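PDB 4W8O: luciferase-like enzymeAMP-CoA-ligase from Zophobas atratus, which probably activates carboxylic acids with ATP as acyl-adenylates for transfer to coenzyme A, as in AMP-forming ligases related to beetle luciferase. Local coordinates for residues Q37-L42 and R244-S249; S77-D82 and I219-T224; I5-E10 and R355-I360; K9-N14 and I205-F210; Y273-T278 and P300-Q305. All coordinates share one frame; numbering follows the deposited sequence.

Contact 1: Q37-L42 and R244-S249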
# COMPACT_ATOMS: atom_id res chain seq x y z
N GLN A 37 -11.19 -5.17 -10.24
CA GLN A 37 -11.51 -3.96 -9.50
C GLN A 37 -12.98 -3.56 -9.68
O GLN A 37 -13.59 -3.76 -10.75
CB GLN A 37 -10.60 -2.80 -9.96
CG GLN A 37 -10.60 -2.53 -11.46
CD GLN A 37 -9.80 -1.29 -11.85
OE1 GLN A 37 -9.13 -0.68 -11.02
NE2 GLN A 37 -9.88 -0.91 -13.11
N ILE A 38 -13.54 -3.00 -8.61
CA ILE A 38 -14.90 -2.49 -8.57
C ILE A 38 -14.88 -1.09 -7.97
O ILE A 38 -14.40 -0.90 -6.85
CB ILE A 38 -15.82 -3.38 -7.69
CG1 ILE A 38 -15.88 -4.81 -8.22
CG2 ILE A 38 -17.23 -2.78 -7.62
CD1 ILE A 38 -16.80 -5.73 -7.42
N ASP A 39 -15.42 -0.12 -8.72
CA ASP A 39 -15.75 1.20 -8.19
C ASP A 39 -17.07 1.13 -7.40
O ASP A 39 -18.15 1.11 -7.98
CB ASP A 39 -15.88 2.20 -9.34
CG ASP A 39 -15.99 3.63 -8.85
OD1 ASP A 39 -16.62 3.88 -7.80
OD2 ASP A 39 -15.46 4.53 -9.54
N GLY A 40 -16.96 1.11 -6.08
CA GLY A 40 -18.13 1.06 -5.20
C GLY A 40 -19.10 2.23 -5.34
O GLY A 40 -20.28 2.08 -5.05
N ASP A 41 -18.60 3.39 -5.75
CA ASP A 41 -19.45 4.57 -5.91
C ASP A 41 -20.31 4.49 -7.17
O ASP A 41 -21.50 4.79 -7.13
CB ASP A 41 -18.61 5.84 -5.94
CG ASP A 41 -17.97 6.15 -4.61
OD1 ASP A 41 -18.63 5.99 -3.57
OD2 ASP A 41 -16.80 6.59 -4.60
N LEU A 42 -19.69 4.11 -8.28
CA LEU A 42 -20.36 4.06 -9.58
C LEU A 42 -20.98 2.70 -9.90
O LEU A 42 -21.75 2.60 -10.86
CB LEU A 42 -19.39 4.43 -10.69
CG LEU A 42 -18.78 5.83 -10.62
CD1 LEU A 42 -17.82 6.03 -11.78
CD2 LEU A 42 -19.87 6.91 -10.62
N ARG A 244 -10.40 -6.00 -5.72
CA ARG A 244 -10.21 -4.76 -4.96
C ARG A 244 -11.43 -3.86 -5.16
O ARG A 244 -11.80 -3.55 -6.30
CB ARG A 244 -8.95 -4.04 -5.41
CG ARG A 244 -8.55 -2.85 -4.54
CD ARG A 244 -7.16 -2.33 -4.88
NE ARG A 244 -7.06 -1.91 -6.28
CZ ARG A 244 -7.48 -0.74 -6.77
NH1 ARG A 244 -8.01 0.18 -5.98
NH2 ARG A 244 -7.34 -0.48 -8.06
N VAL A 245 -12.04 -3.43 -4.05
CA VAL A 245 -13.14 -2.48 -4.10
C VAL A 245 -12.71 -1.14 -3.48
O VAL A 245 -12.02 -1.10 -2.47
CB VAL A 245 -14.38 -3.03 -3.37
CG1 VAL A 245 -15.61 -2.16 -3.66
CG2 VAL A 245 -14.64 -4.48 -3.78
N PHE A 246 -13.08 -0.04 -4.13
CA PHE A 246 -12.76 1.28 -3.60
C PHE A 246 -13.99 2.19 -3.59
O PHE A 246 -14.95 1.97 -4.33
CB PHE A 246 -11.61 1.92 -4.39
CG PHE A 246 -11.88 2.09 -5.86
CD1 PHE A 246 -12.53 3.22 -6.33
CD2 PHE A 246 -11.50 1.11 -6.76
CE1 PHE A 246 -12.79 3.37 -7.68
CE2 PHE A 246 -11.76 1.25 -8.11
CZ PHE A 246 -12.41 2.38 -8.57
N ALA A 247 -13.93 3.19 -2.73
CA ALA A 247 -14.92 4.25 -2.68
C ALA A 247 -14.20 5.53 -2.26
O ALA A 247 -13.19 5.49 -1.53
CB ALA A 247 -16.03 3.89 -1.71
N ARG A 248 -14.70 6.66 -2.73
CA ARG A 248 -14.03 7.93 -2.55
C ARG A 248 -14.00 8.36 -1.09
O ARG A 248 -12.98 8.82 -0.59
CB ARG A 248 -14.69 9.02 -3.38
CG ARG A 248 -13.71 10.08 -3.83
CD ARG A 248 -12.98 9.63 -5.09
NE ARG A 248 -13.78 9.89 -6.29
CZ ARG A 248 -13.95 11.09 -6.84
NH1 ARG A 248 -14.70 11.22 -7.93
NH2 ARG A 248 -13.38 12.16 -6.30
N SER A 249 -15.13 8.20 -0.41
CA SER A 249 -15.29 8.68 0.96
C SER A 249 -15.91 7.61 1.82
O SER A 249 -16.80 6.89 1.38
CB SER A 249 -16.19 9.91 0.99
OG SER A 249 -15.59 10.97 0.29
O HOH W 1 -6.66 -1.93 -10.33
O HOH W 2 -17.59 7.59 -1.60
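The amide of I38 donates to the carbonyl of R244, N to O 2.9 Å, and I38 in turn offers its own O to the N of F246 at 3.1 Å. A third backbone bond, from G40 N to F246 O at 2.8 Å, carries the pairing past the end of strand 35-39. Beyond it the chain turns on D39: its OD1 accepts both D41 N (2.9 Å) and L42 N, an Asx turn that leaves D41 facing A247 and R248. There the syn side of D41 OD2 takes the amide of R248 at 2.8 Å, while D41 OD1 receives a water that itself accepts from S249 N. These bonds join neighbouring parallel strands of the mixed nine-stranded sheet in the adenylate-forming fold, where strand 243-246 lies between 35-39 and 218-221. On the face that carries D39, the F246 ring packs against the neighbouring strand, with D39 CA 3.9 Å from its centroid and I38 O over the same ring face, both offset toward the rim. At the other end Q37 and R244 run side by side; Q37 OE1 and R244 NH2 share a water, which donates to the first and accepts from the second at 2.8 Å. Q37 NE2 is bonded to L81 O and E46 OE1, and R244 NH1 donates to H221 NE2, on the adjacent strand.

Contact 2: S77-D82 and I219-T224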
# COMPACT_ATOMS: atom_id res chain seq x y z
N SER A 77 -4.05 11.25 -8.44
CA SER A 77 -5.45 10.96 -8.66
C SER A 77 -6.05 10.20 -7.48
O SER A 77 -5.36 9.40 -6.83
CB SER A 77 -5.62 10.13 -9.94
OG SER A 77 -6.96 9.71 -10.13
N THR A 78 -7.32 10.47 -7.20
CA THR A 78 -8.12 9.61 -6.35
C THR A 78 -8.32 8.27 -7.06
O THR A 78 -7.94 8.10 -8.22
CB THR A 78 -9.49 10.24 -6.04
OG1 THR A 78 -10.09 10.72 -7.24
CG2 THR A 78 -9.35 11.40 -5.06
N ASN A 79 -8.92 7.32 -6.36
CA ASN A 79 -9.14 5.99 -6.93
C ASN A 79 -10.28 6.00 -7.95
O ASN A 79 -11.33 6.63 -7.74
CB ASN A 79 -9.42 4.98 -5.82
CG ASN A 79 -8.20 4.68 -4.97
OD1 ASN A 79 -7.09 4.51 -5.48
ND2 ASN A 79 -8.39 4.58 -3.67
N SER A 80 -10.05 5.32 -9.07
CA SER A 80 -11.04 5.18 -10.14
C SER A 80 -10.73 3.89 -10.87
O SER A 80 -9.76 3.22 -10.55
CB SER A 80 -10.97 6.36 -11.11
OG SER A 80 -9.79 6.28 -11.91
N LEU A 81 -11.54 3.53 -11.86
CA LEU A 81 -11.23 2.37 -12.69
C LEU A 81 -10.04 2.62 -13.63
O LEU A 81 -9.54 1.67 -14.25
CB LEU A 81 -12.45 1.92 -13.50
CG LEU A 81 -13.61 1.32 -12.70
CD1 LEU A 81 -14.72 0.98 -13.68
CD2 LEU A 81 -13.20 0.08 -11.92
N ASP A 82 -9.56 3.86 -13.73
CA ASP A 82 -8.45 4.18 -14.63
C ASP A 82 -7.12 4.49 -13.93
O ASP A 82 -6.07 4.37 -14.56
CB ASP A 82 -8.82 5.34 -15.54
CG ASP A 82 -10.00 5.03 -16.45
OD1 ASP A 82 -10.30 3.84 -16.69
OD2 ASP A 82 -10.63 5.97 -16.94
N ILE A 219 -11.93 -7.13 -1.01
CA ILE A 219 -11.46 -6.15 -0.03
C ILE A 219 -11.79 -4.71 -0.45
O ILE A 219 -11.49 -4.30 -1.56
CB ILE A 219 -9.95 -6.30 0.29
CG1 ILE A 219 -9.52 -5.27 1.34
CG2 ILE A 219 -9.10 -6.17 -0.97
CD1 ILE A 219 -8.15 -5.52 1.94
N LEU A 220 -12.42 -3.98 0.47
CA LEU A 220 -12.76 -2.56 0.27
C LEU A 220 -11.71 -1.69 0.94
O LEU A 220 -11.24 -2.01 2.04
CB LEU A 220 -14.14 -2.25 0.85
CG LEU A 220 -14.64 -0.80 0.87
CD1 LEU A 220 -14.68 -0.18 -0.52
CD2 LEU A 220 -16.02 -0.72 1.51
N HIS A 221 -11.33 -0.59 0.29
CA HIS A 221 -10.52 0.41 0.96
C HIS A 221 -10.83 1.80 0.42
O HIS A 221 -11.46 1.95 -0.63
CB HIS A 221 -9.04 0.09 0.80
CG HIS A 221 -8.51 0.36 -0.56
ND1 HIS A 221 -7.68 1.42 -0.84
CD2 HIS A 221 -8.72 -0.27 -1.74
CE1 HIS A 221 -7.39 1.42 -2.13
NE2 HIS A 221 -8.01 0.40 -2.70
N PHE A 222 -10.38 2.80 1.15
CA PHE A 222 -10.62 4.20 0.81
C PHE A 222 -9.35 4.96 0.51
O PHE A 222 -9.40 6.00 -0.14
CB PHE A 222 -11.36 4.88 1.97
CG PHE A 222 -12.64 4.18 2.35
CD1 PHE A 222 -13.81 4.41 1.65
CD2 PHE A 222 -12.67 3.28 3.40
CE1 PHE A 222 -14.98 3.76 1.98
CE2 PHE A 222 -13.84 2.62 3.74
CZ PHE A 222 -15.00 2.86 3.02
N THR A 223 -8.21 4.47 1.01
CA THR A 223 -6.93 5.15 0.85
C THR A 223 -6.52 5.22 -0.61
O THR A 223 -6.71 4.27 -1.36
CB THR A 223 -5.79 4.43 1.61
OG1 THR A 223 -5.88 3.01 1.38
CG2 THR A 223 -5.86 4.73 3.11
N THR A 224 -5.91 6.34 -0.98
CA THR A 224 -5.38 6.53 -2.32
C THR A 224 -4.05 5.81 -2.45
O THR A 224 -3.50 5.32 -1.46
CB THR A 224 -5.17 8.02 -2.62
OG1 THR A 224 -4.27 8.57 -1.64
CG2 THR A 224 -6.50 8.77 -2.58
O HOH W 3 -10.71 5.76 -2.55
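N79 reaches from the loop that follows strand 72-76 to the end of strand 218-221, so the contact bridges two different mixed sheets of the adenylate-forming fold through loops at their strand ends. Its CB points at the opposite segment, and CG, anti to the carbonyl carbon (chi1 -70°), brings the amide beside T223. CG stops 3.9 Å from T223 O. On one branch, OD1 lies no nearer than 4.1 Å to T224 CA; on the other, ND2 makes the direct bond, donating to T223 O at 2.9 Å with an N-H...O angle of 155°. The acceptor lies in the plane of the N79 amide, yet the nitrogen stands well above the carbonyl plane of T223, away from its lone pairs. ND2 also gives a hydrogen bond to a water, which donates in turn to F222 O, so one amide nitrogen serves two successive carbonyls, T223 O directly and F222 O through the water. The H221 ring passes close by, its CE1 3.7 Å from N79 ND2. Beside this polar grip the loop backbone touches a methyl group: T224 CG2 rests 4.2 Å from T78 CA.

Contact 3: I5-E10 and R355-I360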
# COMPACT_ATOMS: atom_id res chain seq x y z
N ILE A 5 15.28 -11.75 20.01
CA ILE A 5 14.81 -11.16 18.77
C ILE A 5 13.61 -11.97 18.31
O ILE A 5 13.72 -13.17 18.10
CB ILE A 5 15.91 -11.21 17.69
CG1 ILE A 5 17.10 -10.34 18.10
CG2 ILE A 5 15.35 -10.78 16.34
CD1 ILE A 5 18.33 -10.52 17.24
N LEU A 6 12.46 -11.32 18.15
CA LEU A 6 11.25 -11.99 17.70
C LEU A 6 11.37 -12.32 16.20
O LEU A 6 11.81 -11.48 15.41
CB LEU A 6 10.02 -11.11 17.93
CG LEU A 6 9.79 -10.60 19.36
CD1 LEU A 6 8.65 -9.59 19.38
CD2 LEU A 6 9.53 -11.74 20.32
N LYS A 7 10.97 -13.52 15.82
CA LYS A 7 11.13 -13.99 14.46
C LYS A 7 9.82 -14.56 13.97
O LYS A 7 9.27 -15.46 14.59
CB LYS A 7 12.23 -15.06 14.39
CG LYS A 7 12.49 -15.57 12.98
CD LYS A 7 13.56 -16.65 12.92
CE LYS A 7 13.79 -17.10 11.48
NZ LYS A 7 14.37 -18.47 11.40
N GLY A 8 9.34 -14.05 12.84
CA GLY A 8 8.10 -14.53 12.26
C GLY A 8 8.26 -15.90 11.62
O GLY A 8 9.37 -16.38 11.46
N LYS A 9 7.13 -16.51 11.25
CA LYS A 9 7.14 -17.85 10.68
C LYS A 9 7.75 -17.81 9.29
O LYS A 9 7.72 -16.78 8.62
CB LYS A 9 5.72 -18.42 10.61
CG LYS A 9 4.88 -17.85 9.47
CD LYS A 9 3.48 -18.44 9.39
CE LYS A 9 2.73 -17.83 8.22
NZ LYS A 9 1.28 -18.18 8.20
N GLU A 10 8.29 -18.94 8.85
CA GLU A 10 8.89 -19.02 7.52
C GLU A 10 7.84 -19.21 6.43
O GLU A 10 6.73 -19.68 6.69
CB GLU A 10 9.92 -20.16 7.46
CG GLU A 10 11.29 -19.80 8.03
CD GLU A 10 12.03 -18.74 7.21
OE1 GLU A 10 13.05 -18.22 7.70
OE2 GLU A 10 11.61 -18.43 6.07
N ARG A 355 8.67 -14.14 8.15
CA ARG A 355 9.99 -13.84 7.61
C ARG A 355 10.50 -12.45 7.99
O ARG A 355 11.25 -11.83 7.25
CB ARG A 355 9.99 -14.03 6.08
CG ARG A 355 10.14 -15.50 5.68
CD ARG A 355 10.18 -15.69 4.17
NE ARG A 355 11.31 -15.02 3.56
CZ ARG A 355 12.52 -15.55 3.35
NH1 ARG A 355 12.79 -16.80 3.72
NH2 ARG A 355 13.45 -14.82 2.77
N THR A 356 10.10 -11.99 9.18
CA THR A 356 10.48 -10.69 9.70
C THR A 356 11.16 -10.87 11.07
O THR A 356 10.74 -11.72 11.86
CB THR A 356 9.25 -9.78 9.87
OG1 THR A 356 8.63 -9.58 8.59
CG2 THR A 356 9.62 -8.43 10.47
N LEU A 357 12.20 -10.08 11.32
CA LEU A 357 12.82 -10.00 12.65
C LEU A 357 12.46 -8.68 13.32
O LEU A 357 12.47 -7.63 12.67
CB LEU A 357 14.35 -10.11 12.54
CG LEU A 357 14.93 -11.33 11.83
CD1 LEU A 357 16.43 -11.15 11.66
CD2 LEU A 357 14.63 -12.62 12.58
N LEU A 358 12.15 -8.72 14.61
CA LEU A 358 11.85 -7.52 15.39
C LEU A 358 12.57 -7.55 16.74
O LEU A 358 12.49 -8.54 17.47
CB LEU A 358 10.34 -7.37 15.60
CG LEU A 358 9.88 -6.05 16.23
CD1 LEU A 358 8.50 -5.68 15.71
CD2 LEU A 358 9.86 -6.10 17.76
N LYS A 359 13.27 -6.46 17.05
CA LYS A 359 13.95 -6.34 18.33
C LYS A 359 13.63 -5.00 18.99
O LYS A 359 13.27 -4.03 18.31
CB LYS A 359 15.46 -6.52 18.17
CG LYS A 359 16.15 -5.45 17.34
CD LYS A 359 17.64 -5.74 17.16
CE LYS A 359 18.34 -4.56 16.50
NZ LYS A 359 19.80 -4.77 16.28
N ILE A 360 13.73 -4.98 20.32
CA ILE A 360 13.60 -3.76 21.12
C ILE A 360 14.99 -3.44 21.66
O ILE A 360 15.59 -4.28 22.33
CB ILE A 360 12.65 -3.96 22.32
CG1 ILE A 360 11.31 -4.55 21.89
CG2 ILE A 360 12.45 -2.64 23.07
CD1 ILE A 360 10.40 -3.60 21.17
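R355 is tied to the N-terminal segment at both its backbone and its side chain. Its N donates to K9 O at 2.8 Å, and its NH1 meets the syn lone pair of E10 OE2 at 3.1 Å in a salt bridge whose carboxylate and guanidinium planes stand 64° apart. A bend at chi3 (62°) turns the guanidinium back to E10, and NH2 of the same group pairs with D382. I5, at the far end, lays CG2, the branch anti to its backbone N, 4.0 Å from L357 CB and runs CG1 alongside K359 CB. Between these ends the chains run antiparallel: strand 6-7 forms the edge of a five-stranded antiparallel sheet, next to strand 357-362. L6 and L358 are a hydrogen-bonded pair, each N bonded to the other's O at 2.9 Å, and G8 N donates to T356 O. On the L6 face, L6 CD1 and L358 CD2 lie 4.0 Å apart, with V352 touching both side chains. Across the sheet, the extended K7 chain passes L357 CD2 with its CG at 3.7 Å.

Contact 4: K9-N14 and I205-F210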
# COMPACT_ATOMS: atom_id res chain seq x y z
N LYS A 9 7.13 -16.51 11.25
CA LYS A 9 7.14 -17.85 10.68
C LYS A 9 7.75 -17.81 9.29
O LYS A 9 7.72 -16.78 8.62
CB LYS A 9 5.72 -18.42 10.61
CG LYS A 9 4.88 -17.85 9.47
CD LYS A 9 3.48 -18.44 9.39
CE LYS A 9 2.73 -17.83 8.22
NZ LYS A 9 1.28 -18.18 8.20
N GLU A 10 8.29 -18.94 8.85
CA GLU A 10 8.89 -19.02 7.52
C GLU A 10 7.84 -19.21 6.43
O GLU A 10 6.73 -19.68 6.69
CB GLU A 10 9.92 -20.16 7.46
CG GLU A 10 11.29 -19.80 8.03
CD GLU A 10 12.03 -18.74 7.21
OE1 GLU A 10 13.05 -18.22 7.70
OE2 GLU A 10 11.61 -18.43 6.07
N PHE A 11 8.20 -18.77 5.23
CA PHE A 11 7.48 -19.15 4.02
C PHE A 11 8.49 -19.25 2.89
O PHE A 11 9.61 -18.78 3.03
CB PHE A 11 6.31 -18.20 3.69
CG PHE A 11 6.71 -16.79 3.32
CD1 PHE A 11 7.08 -16.46 2.02
CD2 PHE A 11 6.64 -15.76 4.26
CE1 PHE A 11 7.42 -15.15 1.69
CE2 PHE A 11 6.98 -14.46 3.94
CZ PHE A 11 7.36 -14.15 2.64
N HIS A 12 8.09 -19.87 1.79
CA HIS A 12 8.95 -20.00 0.62
C HIS A 12 8.54 -18.93 -0.39
O HIS A 12 7.45 -19.02 -0.95
CB HIS A 12 8.81 -21.40 0.02
CG HIS A 12 9.51 -21.55 -1.29
ND1 HIS A 12 10.86 -21.83 -1.38
CD2 HIS A 12 9.07 -21.42 -2.56
CE1 HIS A 12 11.21 -21.88 -2.65
NE2 HIS A 12 10.15 -21.63 -3.39
N PRO A 13 9.39 -17.91 -0.62
CA PRO A 13 8.95 -16.86 -1.54
C PRO A 13 8.80 -17.35 -2.97
O PRO A 13 9.69 -18.03 -3.48
CB PRO A 13 10.07 -15.80 -1.43
CG PRO A 13 10.68 -16.04 -0.09
CD PRO A 13 10.64 -17.54 0.07
N ASN A 14 7.68 -17.03 -3.61
CA ASN A 14 7.45 -17.36 -5.01
C ASN A 14 7.61 -16.18 -5.97
O ASN A 14 7.65 -16.38 -7.18
CB ASN A 14 6.06 -17.98 -5.19
CG ASN A 14 5.97 -19.37 -4.61
OD1 ASN A 14 6.83 -20.22 -4.85
ND2 ASN A 14 4.92 -19.63 -3.83
N ILE A 205 6.91 -7.13 0.36
CA ILE A 205 5.85 -6.48 1.13
C ILE A 205 4.52 -7.19 0.81
O ILE A 205 3.74 -7.50 1.71
CB ILE A 205 5.71 -4.98 0.81
CG1 ILE A 205 6.93 -4.22 1.35
CG2 ILE A 205 4.42 -4.43 1.42
CD1 ILE A 205 7.03 -2.78 0.91
N VAL A 206 4.29 -7.42 -0.48
CA VAL A 206 3.07 -8.04 -0.96
C VAL A 206 2.98 -9.51 -0.52
O VAL A 206 1.95 -9.94 -0.02
CB VAL A 206 2.97 -7.96 -2.50
CG1 VAL A 206 1.81 -8.79 -3.02
CG2 VAL A 206 2.84 -6.50 -2.95
N GLU A 207 4.07 -10.25 -0.70
CA GLU A 207 4.05 -11.68 -0.39
C GLU A 207 3.98 -11.92 1.12
O GLU A 207 3.27 -12.83 1.56
CB GLU A 207 5.27 -12.38 -1.02
CG GLU A 207 4.93 -13.79 -1.47
CD GLU A 207 6.05 -14.49 -2.20
OE1 GLU A 207 7.04 -13.84 -2.61
OE2 GLU A 207 5.93 -15.71 -2.37
N THR A 208 4.69 -11.11 1.90
CA THR A 208 4.64 -11.21 3.36
C THR A 208 3.22 -10.96 3.87
O THR A 208 2.74 -11.67 4.75
CB THR A 208 5.63 -10.23 4.03
OG1 THR A 208 6.97 -10.62 3.70
CG2 THR A 208 5.46 -10.20 5.55
N SER A 209 2.54 -9.97 3.29
CA SER A 209 1.15 -9.68 3.67
C SER A 209 0.20 -10.86 3.35
O SER A 209 -0.73 -11.13 4.11
CB SER A 209 0.66 -8.35 3.04
OG SER A 209 0.34 -8.46 1.66
N PHE A 210 0.46 -11.58 2.26
CA PHE A 210 -0.30 -12.78 1.94
C PHE A 210 -0.13 -13.87 3.00
O PHE A 210 -1.11 -14.48 3.43
CB PHE A 210 0.11 -13.32 0.56
CG PHE A 210 -0.53 -14.63 0.21
CD1 PHE A 210 -1.84 -14.69 -0.22
CD2 PHE A 210 0.19 -15.82 0.33
CE1 PHE A 210 -2.44 -15.90 -0.54
CE2 PHE A 210 -0.40 -17.04 0.01
CZ PHE A 210 -1.71 -17.08 -0.43
O HOH W 4 3.48 -17.35 -2.42
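This is a loop-to-helix contact in which the segment between strand 6-7 and helix 20-30 lies against the side of helix 199-211, held by one buried carboxylate. E207 extends from the helix, its chain straight beyond CG, and delivers OE2 to the backbone of the loop. The syn lone pair of E207 OE2 accepts N14 N in a nearly straight bond (176°); the modelled 2.5 Å is too short to be trusted as a length. P13 is drawn in beside it, with CA 3.3 Å from the same oxygen. A water donates to E207 OE2 and accepts from N14 ND2 at 3.0 Å, adding a second link between the two residues. The other carboxylate oxygen is taken by F15 N and Q204 NE2, so the buried charge is shared among several N-H donors and probably stays ionised. Next to this polar site F11 sets its ring against the helix, with CG between the backbone N and carbonyl carbon (chi1 66°). Its edge meets T208, F11 CZ lying 3.7 Å from T208 OG1, while F11 CE1 lies 4.2 Å from E207 CD. The ring also stacks with Y211 and receives R355 in a cation-pi contact. Thus the N-terminal arm is pinned to a helix that packs on helix 228-239, within the alpha/beta framework of the adenylate-forming fold.

Contact 5: Y273-T278 and P300-Q305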
# COMPACT_ATOMS: atom_id res chain seq x y z
N TYR A 273 -12.34 6.21 11.56
CA TYR A 273 -13.51 6.06 10.70
C TYR A 273 -14.43 4.89 11.10
O TYR A 273 -15.59 4.86 10.68
CB TYR A 273 -13.10 5.90 9.23
CG TYR A 273 -12.40 7.11 8.66
CD1 TYR A 273 -13.11 8.24 8.29
CD2 TYR A 273 -11.01 7.12 8.49
CE1 TYR A 273 -12.47 9.35 7.77
CE2 TYR A 273 -10.36 8.23 7.98
CZ TYR A 273 -11.10 9.34 7.62
OH TYR A 273 -10.45 10.43 7.11
N THR A 274 -13.95 3.95 11.91
CA THR A 274 -14.80 2.82 12.34
C THR A 274 -15.95 3.26 13.22
O THR A 274 -16.95 2.56 13.32
CB THR A 274 -14.03 1.73 13.10
OG1 THR A 274 -13.49 2.26 14.31
CG2 THR A 274 -12.93 1.13 12.25
N TYR A 275 -15.81 4.42 13.86
CA TYR A 275 -16.87 5.00 14.67
C TYR A 275 -18.10 5.35 13.84
O TYR A 275 -19.21 5.38 14.37
CB TYR A 275 -16.36 6.21 15.47
CG TYR A 275 -15.47 5.81 16.63
CD1 TYR A 275 -14.10 5.65 16.47
CD2 TYR A 275 -16.02 5.55 17.89
CE1 TYR A 275 -13.30 5.26 17.52
CE2 TYR A 275 -15.22 5.16 18.95
CZ TYR A 275 -13.86 5.02 18.76
OH TYR A 275 -13.07 4.63 19.82
N GLN A 276 -17.91 5.60 12.54
CA GLN A 276 -19.03 5.78 11.63
C GLN A 276 -19.80 4.47 11.38
O GLN A 276 -21.00 4.51 11.13
CB GLN A 276 -18.58 6.38 10.31
CG GLN A 276 -18.07 7.80 10.43
CD GLN A 276 -17.91 8.49 9.08
OE1 GLN A 276 -18.74 8.33 8.19
NE2 GLN A 276 -16.84 9.27 8.94
N LEU A 277 -19.11 3.34 11.47
CA LEU A 277 -19.75 2.03 11.30
C LEU A 277 -20.61 1.67 12.51
O LEU A 277 -21.75 1.27 12.36
CB LEU A 277 -18.72 0.92 11.08
CG LEU A 277 -17.78 1.10 9.88
CD1 LEU A 277 -16.68 0.05 9.91
CD2 LEU A 277 -18.58 1.03 8.59
N THR A 278 -20.03 1.82 13.70
CA THR A 278 -20.71 1.46 14.94
C THR A 278 -21.86 2.40 15.32
O THR A 278 -22.68 2.06 16.15
CB THR A 278 -19.71 1.39 16.11
OG1 THR A 278 -18.91 2.58 16.12
CG2 THR A 278 -18.79 0.17 15.96
N PRO A 300 -4.18 4.37 17.68
CA PRO A 300 -4.66 3.36 18.63
C PRO A 300 -6.17 3.15 18.62
O PRO A 300 -6.92 4.09 18.34
CB PRO A 300 -4.21 3.92 19.98
CG PRO A 300 -4.16 5.40 19.77
CD PRO A 300 -3.72 5.60 18.35
N MET A 301 -6.61 1.93 18.91
CA MET A 301 -8.04 1.62 19.03
C MET A 301 -8.40 1.21 20.45
O MET A 301 -7.78 0.32 21.02
CB MET A 301 -8.44 0.49 18.08
CG MET A 301 -9.92 0.14 18.21
SD MET A 301 -10.51 -1.00 16.96
CE MET A 301 -10.57 0.09 15.54
N SER A 302 -9.44 1.84 20.99
CA SER A 302 -9.94 1.53 22.32
C SER A 302 -10.58 0.15 22.36
O SER A 302 -11.17 -0.30 21.37
CB SER A 302 -10.97 2.56 22.78
OG SER A 302 -12.26 2.25 22.27
N THR A 303 -10.49 -0.50 23.51
CA THR A 303 -11.06 -1.83 23.71
C THR A 303 -12.58 -1.87 23.54
O THR A 303 -13.12 -2.85 23.02
CB THR A 303 -10.74 -2.34 25.12
OG1 THR A 303 -9.32 -2.26 25.35
CG2 THR A 303 -11.17 -3.78 25.27
N ASP A 304 -13.27 -0.83 23.99
CA ASP A 304 -14.72 -0.75 23.80
C ASP A 304 -15.09 -0.67 22.32
O ASP A 304 -16.04 -1.31 21.89
CB ASP A 304 -15.35 0.40 24.58
CG ASP A 304 -15.76 -0.01 25.98
OD1 ASP A 304 -15.16 -0.97 26.51
OD2 ASP A 304 -16.67 0.62 26.56
N GLN A 305 -14.35 0.12 21.56
CA GLN A 305 -14.61 0.23 20.13
C GLN A 305 -14.30 -1.09 19.43
O GLN A 305 -15.06 -1.54 18.57
CB GLN A 305 -13.79 1.37 19.51
CG GLN A 305 -14.07 1.61 18.03
CD GLN A 305 -15.52 1.94 17.74
OE1 GLN A 305 -16.32 2.14 18.65
NE2 GLN A 305 -15.86 2.01 16.47
O HOH W 5 -10.67 3.80 18.82
O HOH W 6 -14.25 4.12 22.18
O HOH W 7 -18.91 3.48 18.52
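Hydrogen bonding centres on Q305 NE2, which donates to T274 OG1 at 3.2 Å and to T278 OG1 at 3.1 Å. Both hydroxyls lie near the plane of the amide, so its two N-H groups are spent on threonines one turn apart in helix 274-278. T274 OG1 also bonds to P271 O. Stacking holds the amide flat: it lies over one face of the Y275 ring with the planes 16° apart, Q305 CD 3.4 Å above the ring. Q305 CG, anti to the backbone N (chi1 -176°), adds a CH-pi contact 3.9 Å from the centroid, and the bend at chi2 (59°) lays the amide across the ring. Waters form the third group. One links T278 OG1 to Q305 OE1, and two join Y275 OH to S302, through N and OG. S302 OG also accepts Q305 N, capping helix 303-312. Apolar contact is slight: M301 CE meets T274 tip to tip, 4.2 Å from T274 CG2. The stack and the two NE2 bonds, with a water donating to OE1, thus probably fix the plane and orientation of the amide.

From the N terminus, contact 3 closes the longest loop, bringing strand 6-7 to strand 357-362 in the five-stranded sheet; contacts 1, 2 and 5 all fall within it. Contact 4 starts from the same stretch, sharing K9 and E10, and binds the following residues to helix 199-211. Contact 1 opens next, joining strands 35-39 and 243-246, and its loop encloses contact 2, which links the eight-stranded sheet's loop 77-82 to the nine-stranded sheet. The loop of contact 4 crosses those of contacts 1 and 2. Contacts 1 and 2 touch directly, their centres 6 Å apart. Contact 5 comes after contacts 1, 2 and 4 have closed, joining helices 274-278 and 303-312, which precede and follow strand 293-297 in the chain.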